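2L protein (Yaba-like disease virus, PDB 3IT8) binds tumour necrosis factor, probably blunting the host's inflammatory response, and is built on an MHC class I-like fold. Local coordinates at residues E78-N81 with S85-T88; T95-T100 with L165-Y170. All blocks are in the same frame, centred on the assembly; numbering follows the deposited sequence.

Contact 1: E78-N81 with S85-T88; sequences EEIN and STKT
Asn-81 turns its CG away from its own carbonyl carbon and beside its backbone N (chi1 -70°), which carries the carboxamide across to the backbone of Lys-87 and Thr-88. Ile-80 and Thr-86 each hold CG2 opposite the backbone N, and these two methyl branches meet. The chain has just left helix 61-82 and doubles back to the end of the helix, where the CA atoms of Asn-81 and Lys-87 come within 4.0 Å.

One hydrogen bond joins the segments: Thr-88 N donates to Asn-81 OD1 over 2.6 Å. It is nearly straight, with 161° at the hydrogen, and the donor is tilted modestly from the carbonyl plane. Asparagine suits this place because its short side chain ends in a carbonyl oxygen that can accept a backbone N-H at this distance from the helix end. Lys-87 lies alongside the carboxamide, its CG 3.7 Å from Asn-81 OD1. A bend at chi3 then leads the chain away, and NZ makes its salt bridge with Asp-84.

Beside the amide bond two methyls meet. Ile-80 and Thr-86 cross at about a right angle, CG2 to CG2 at 3.4 Å. Separately, Thr-86 CB packs on a backbone carbonyl, 3.4 Å from Ile-80 O. Beta-branched residues fit here, since each can present a methyl close to its backbone. The Thr-88 hydroxyl serves the loop itself, with OG1 donating to Thr-86 O at 2.7 Å. A bound NAG touches Ser-85 on the outer part of the loop.

Together, the amide-to-backbone bond and the hydroxyl-to-carbonyl bond give Thr-88 two polar ties, one to the helix and one to its own loop. Such chemistry implies a turn fixed by side-chain bonds to backbone groups, with a small patch of methyl contact beside them.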
loop_
_atom_site.group_PDB
_atom_site.type_symbol
_atom_site.label_atom_id
_atom_site.label_comp_id
_atom_site.label_asym_id
_atom_site.label_seq_id
_atom_site.Cartn_x
_atom_site.Cartn_y
_atom_site.Cartn_z
ATOM N N GLU D 78 50.383 -16.357 -9.316
ATOM C CA GLU D 78 51.697 -16.616 -8.735
ATOM C C GLU D 78 51.574 -17.444 -7.459
ATOM O O GLU D 78 52.285 -18.433 -7.292
ATOM C CB GLU D 78 52.419 -15.294 -8.446
ATOM C CG GLU D 78 52.864 -14.555 -9.703
ATOM C CD GLU D 78 53.614 -13.265 -9.405
ATOM O OE1 GLU D 78 54.571 -13.312 -8.603
ATOM O OE2 GLU D 78 53.257 -12.210 -9.977
ATOM N N GLU D 79 50.663 -17.048 -6.569
ATOM C CA GLU D 79 50.454 -17.758 -5.309
ATOM C C GLU D 79 50.007 -19.188 -5.594
ATOM O O GLU D 79 50.483 -20.140 -4.978
ATOM C CB GLU D 79 49.399 -17.047 -4.458
ATOM C CG GLU D 79 49.709 -15.590 -4.166
ATOM C CD GLU D 79 50.934 -15.406 -3.292
ATOM O OE1 GLU D 79 52.015 -15.911 -3.660
ATOM O OE2 GLU D 79 50.813 -14.748 -2.236
ATOM N N ILE D 80 49.086 -19.332 -6.537
ATOM C CA ILE D 80 48.572 -20.643 -6.906
ATOM C C ILE D 80 49.674 -21.566 -7.390
ATOM O O ILE D 80 49.634 -22.768 -7.141
ATOM C CB ILE D 80 47.502 -20.531 -8.008
ATOM C CG1 ILE D 80 46.194 -20.012 -7.411
ATOM C CG2 ILE D 80 47.266 -21.869 -8.642
ATOM C CD1 ILE D 80 45.087 -19.841 -8.425
ATOM N N ASN D 81 50.665 -21.008 -8.072
ATOM C CA ASN D 81 51.757 -21.823 -8.579
ATOM C C ASN D 81 52.824 -22.224 -7.566
ATOM O O ASN D 81 53.684 -23.043 -7.882
ATOM C CB ASN D 81 52.424 -21.138 -9.770
ATOM C CG ASN D 81 51.542 -21.128 -10.992
ATOM O OD1 ASN D 81 50.755 -22.044 -11.197
ATOM N ND2 ASN D 81 51.681 -20.104 -11.823
ATOM N N SER D 85 51.392 -28.600 -6.589
ATOM C CA SER D 85 50.308 -29.534 -6.894
ATOM C C SER D 85 49.113 -28.788 -7.482
ATOM O O SER D 85 48.066 -29.381 -7.744
ATOM C CB SER D 85 49.863 -30.288 -5.632
ATOM O OG SER D 85 49.164 -29.440 -4.733
ATOM N N THR D 86 49.277 -27.484 -7.687
ATOM C CA THR D 86 48.217 -26.646 -8.242
ATOM C C THR D 86 48.697 -25.930 -9.506
ATOM O O THR D 86 47.894 -25.568 -10.363
ATOM C CB THR D 86 47.764 -25.573 -7.228
ATOM O OG1 THR D 86 47.611 -26.164 -5.932
ATOM C CG2 THR D 86 46.434 -24.972 -7.656
ATOM N N LYS D 87 50.011 -25.729 -9.601
ATOM C CA LYS D 87 50.636 -25.053 -10.737
ATOM C C LYS D 87 49.768 -25.091 -11.994
ATOM O O LYS D 87 49.384 -26.160 -12.464
ATOM C CB LYS D 87 52.009 -25.679 -11.026
ATOM C CG LYS D 87 52.777 -25.006 -12.154
ATOM C CD LYS D 87 54.212 -25.498 -12.218
ATOM C CE LYS D 87 54.974 -25.139 -10.952
ATOM N NZ LYS D 87 56.380 -25.624 -11.001
ATOM N N THR D 88 49.459 -23.916 -12.532
ATOM C CA THR D 88 48.617 -23.818 -13.715
ATOM C C THR D 88 49.173 -22.845 -14.731
ATOM O O THR D 88 49.928 -21.933 -14.386
ATOM C CB THR D 88 47.202 -23.343 -13.351
ATOM O OG1 THR D 88 46.643 -24.208 -12.357
ATOM C CG2 THR D 88 46.311 -23.353 -14.574
#

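Contact 2: T95-T100 with L165-Y170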
loop_
_atom_site.group_PDB
_atom_site.type_symbol
_atom_site.label_atom_id
_atom_site.label_comp_id
_atom_site.label_asym_id
_atom_site.label_seq_id
_atom_site.Cartn_x
_atom_site.Cartn_y
_atom_site.Cartn_z
ATOM N N THR D 95 32.520 -13.846 -15.596
ATOM C CA THR D 95 31.372 -13.228 -14.946
ATOM C C THR D 95 30.444 -12.684 -16.022
ATOM O O THR D 95 30.904 -12.304 -17.095
ATOM C CB THR D 95 31.825 -12.097 -14.000
ATOM O OG1 THR D 95 30.720 -11.663 -13.203
ATOM C CG2 THR D 95 32.376 -10.922 -14.790
ATOM N N GLY D 96 29.145 -12.668 -15.744
ATOM C CA GLY D 96 28.182 -12.198 -16.723
ATOM C C GLY D 96 26.766 -12.587 -16.343
ATOM O O GLY D 96 26.523 -13.070 -15.233
ATOM N N CYS D 97 25.819 -12.377 -17.242
ATOM C CA CYS D 97 24.431 -12.716 -16.944
ATOM C C CYS D 97 23.684 -13.171 -18.191
ATOM O O CYS D 97 24.239 -13.175 -19.295
ATOM C CB CYS D 97 23.695 -11.526 -16.322
ATOM S SG CYS D 97 23.276 -10.191 -17.481
ATOM N N TYR D 98 22.419 -13.546 -18.015
ATOM C CA TYR D 98 21.622 -14.038 -19.124
ATOM C C TYR D 98 20.128 -13.893 -18.901
ATOM O O TYR D 98 19.651 -13.868 -17.769
ATOM C CB TYR D 98 21.928 -15.515 -19.357
ATOM C CG TYR D 98 21.540 -16.378 -18.184
ATOM C CD1 TYR D 98 20.263 -16.937 -18.093
ATOM C CD2 TYR D 98 22.436 -16.603 -17.138
ATOM C CE1 TYR D 98 19.890 -17.701 -16.981
ATOM C CE2 TYR D 98 22.078 -17.358 -16.029
ATOM C CZ TYR D 98 20.806 -17.904 -15.951
ATOM O OH TYR D 98 20.453 -18.618 -14.829
ATOM N N GLU D 99 19.416 -13.806 -20.018
ATOM C CA GLU D 99 17.973 -13.724 -20.060
ATOM C C GLU D 99 17.620 -14.684 -21.190
ATOM O O GLU D 99 17.407 -14.273 -22.323
ATOM C CB GLU D 99 17.519 -12.311 -20.397
ATOM C CG GLU D 99 16.802 -11.648 -19.249
ATOM C CD GLU D 99 16.177 -10.313 -19.624
ATOM O OE1 GLU D 99 15.377 -10.270 -20.590
ATOM O OE2 GLU D 99 16.474 -9.303 -18.946
ATOM N N THR D 100 17.615 -15.977 -20.871
ATOM C CA THR D 100 17.301 -17.052 -21.814
ATOM C C THR D 100 15.819 -17.400 -21.675
ATOM O O THR D 100 15.447 -18.192 -20.812
ATOM C CB THR D 100 18.131 -18.302 -21.486
ATOM O OG1 THR D 100 19.517 -17.945 -21.435
ATOM C CG2 THR D 100 17.931 -19.377 -22.537
ATOM N N LEU D 165 21.564 -5.016 -15.355
ATOM C CA LEU D 165 21.148 -3.703 -15.814
ATOM C C LEU D 165 21.865 -3.362 -17.124
ATOM O O LEU D 165 21.259 -2.877 -18.085
ATOM C CB LEU D 165 21.473 -2.647 -14.764
ATOM C CG LEU D 165 20.627 -2.694 -13.489
ATOM C CD1 LEU D 165 21.159 -1.694 -12.470
ATOM C CD2 LEU D 165 19.182 -2.372 -13.830
ATOM N N ALA D 166 23.163 -3.626 -17.162
ATOM C CA ALA D 166 23.957 -3.341 -18.341
ATOM C C ALA D 166 23.482 -4.101 -19.576
ATOM O O ALA D 166 23.331 -3.511 -20.647
ATOM C CB ALA D 166 25.414 -3.658 -18.056
ATOM N N ILE D 167 23.237 -5.402 -19.427
ATOM C CA ILE D 167 22.815 -6.216 -20.561
ATOM C C ILE D 167 21.703 -5.567 -21.365
ATOM O O ILE D 167 21.629 -5.741 -22.576
ATOM C CB ILE D 167 22.363 -7.635 -20.127
ATOM C CG1 ILE D 167 22.239 -8.533 -21.357
ATOM C CG2 ILE D 167 21.014 -7.576 -19.441
ATOM C CD1 ILE D 167 22.007 -9.978 -21.024
ATOM N N LEU D 168 20.848 -4.802 -20.695
ATOM C CA LEU D 168 19.743 -4.132 -21.374
ATOM C C LEU D 168 20.217 -2.987 -22.274
ATOM O O LEU D 168 19.597 -2.699 -23.298
ATOM C CB LEU D 168 18.715 -3.629 -20.352
ATOM C CG LEU D 168 17.991 -4.724 -19.542
ATOM C CD1 LEU D 168 17.000 -4.091 -18.606
ATOM C CD2 LEU D 168 17.281 -5.707 -20.466
ATOM N N ASP D 169 21.315 -2.337 -21.903
ATOM C CA ASP D 169 21.849 -1.264 -22.730
ATOM C C ASP D 169 22.485 -1.860 -23.990
ATOM O O ASP D 169 22.382 -1.289 -25.080
ATOM C CB ASP D 169 22.887 -0.444 -21.963
ATOM C CG ASP D 169 22.270 0.406 -20.866
ATOM O OD1 ASP D 169 21.218 1.033 -21.128
ATOM O OD2 ASP D 169 22.846 0.458 -19.750
ATOM N N TYR D 170 23.142 -3.007 -23.840
ATOM C CA TYR D 170 23.765 -3.657 -24.980
ATOM C C TYR D 170 22.678 -4.009 -25.982
ATOM O O TYR D 170 22.799 -3.730 -27.183
ATOM C CB TYR D 170 24.494 -4.937 -24.563
ATOM C CG TYR D 170 25.827 -4.719 -23.866
ATOM C CD1 TYR D 170 25.889 -4.221 -22.568
ATOM C CD2 TYR D 170 27.028 -5.043 -24.494
ATOM C CE1 TYR D 170 27.108 -4.058 -21.912
ATOM C CE2 TYR D 170 28.250 -4.882 -23.842
ATOM C CZ TYR D 170 28.275 -4.393 -22.552
ATOM O OH TYR D 170 29.464 -4.261 -21.882
#
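Ile-167 of the helix faces Cys-97 of the strand where the two segments cross at -67°, their axes approaching to 9.0 Å and the two CA atoms lying 7.6 Å apart. Both residues aim their first side-chain bond at the opposing segment. The isoleucine holds CG1 opposite its backbone N (chi1 -167°), an extended shape that carries CD1 to the strand. Cys-97 SG settles into the crook of this side chain, 3.8 Å from both CB and CD1 of Ile-167 and 4.0 Å from its CG2. A small, polarisable sulfur suits the space between strand and helix, and a branched isoleucine lets one residue meet it with CB, CG2 and CD1. Cys-163 of the same helix also touches Cys-97, while Leu-3 of strand 2-10 and Tyr-25 of strand 18-25 touch Ile-167 and widen the apolar layer.

Further along, Glu-99 and Leu-168 cross at about a right angle, with Glu-99 OE2 4.0 Å from Leu-168 CD2, though the glutamate is poorly ordered. The carboxylate finds its strong partner beyond this pair, in salt bridges to a basic side chain of another protein chain, and Leu-168 packs on a basic side chain there as well.

This is a helix laid across the face of an antiparallel sheet, the arrangement of the MHC class I platform, here with Glu-99 of the strand and Leu-168 of the helix also reaching another protein chain.

How the contacts relate
Both contacts belong to the MHC-like N-terminal domain, yet they lie far apart in it: their centres are 32 Å from each other, and the nearest atoms about 16 Å. Along the chain they come in series. Contact 1 joins the end of helix 61-82 to the loop that leads into strand 90-100, and contact 2 lies further along that strand, which sits in the sheet between strands 2-10 and 103-112. Contact 1 sits at the periphery near a bound sugar, whereas contact 2 is buried, and its Glu-99 and Leu-168 also touch another protein chain. Contact 2 packs helix 148-174 on the sheet, whereas contact 1 folds the loop after helix 61-82 back on the end of that helix.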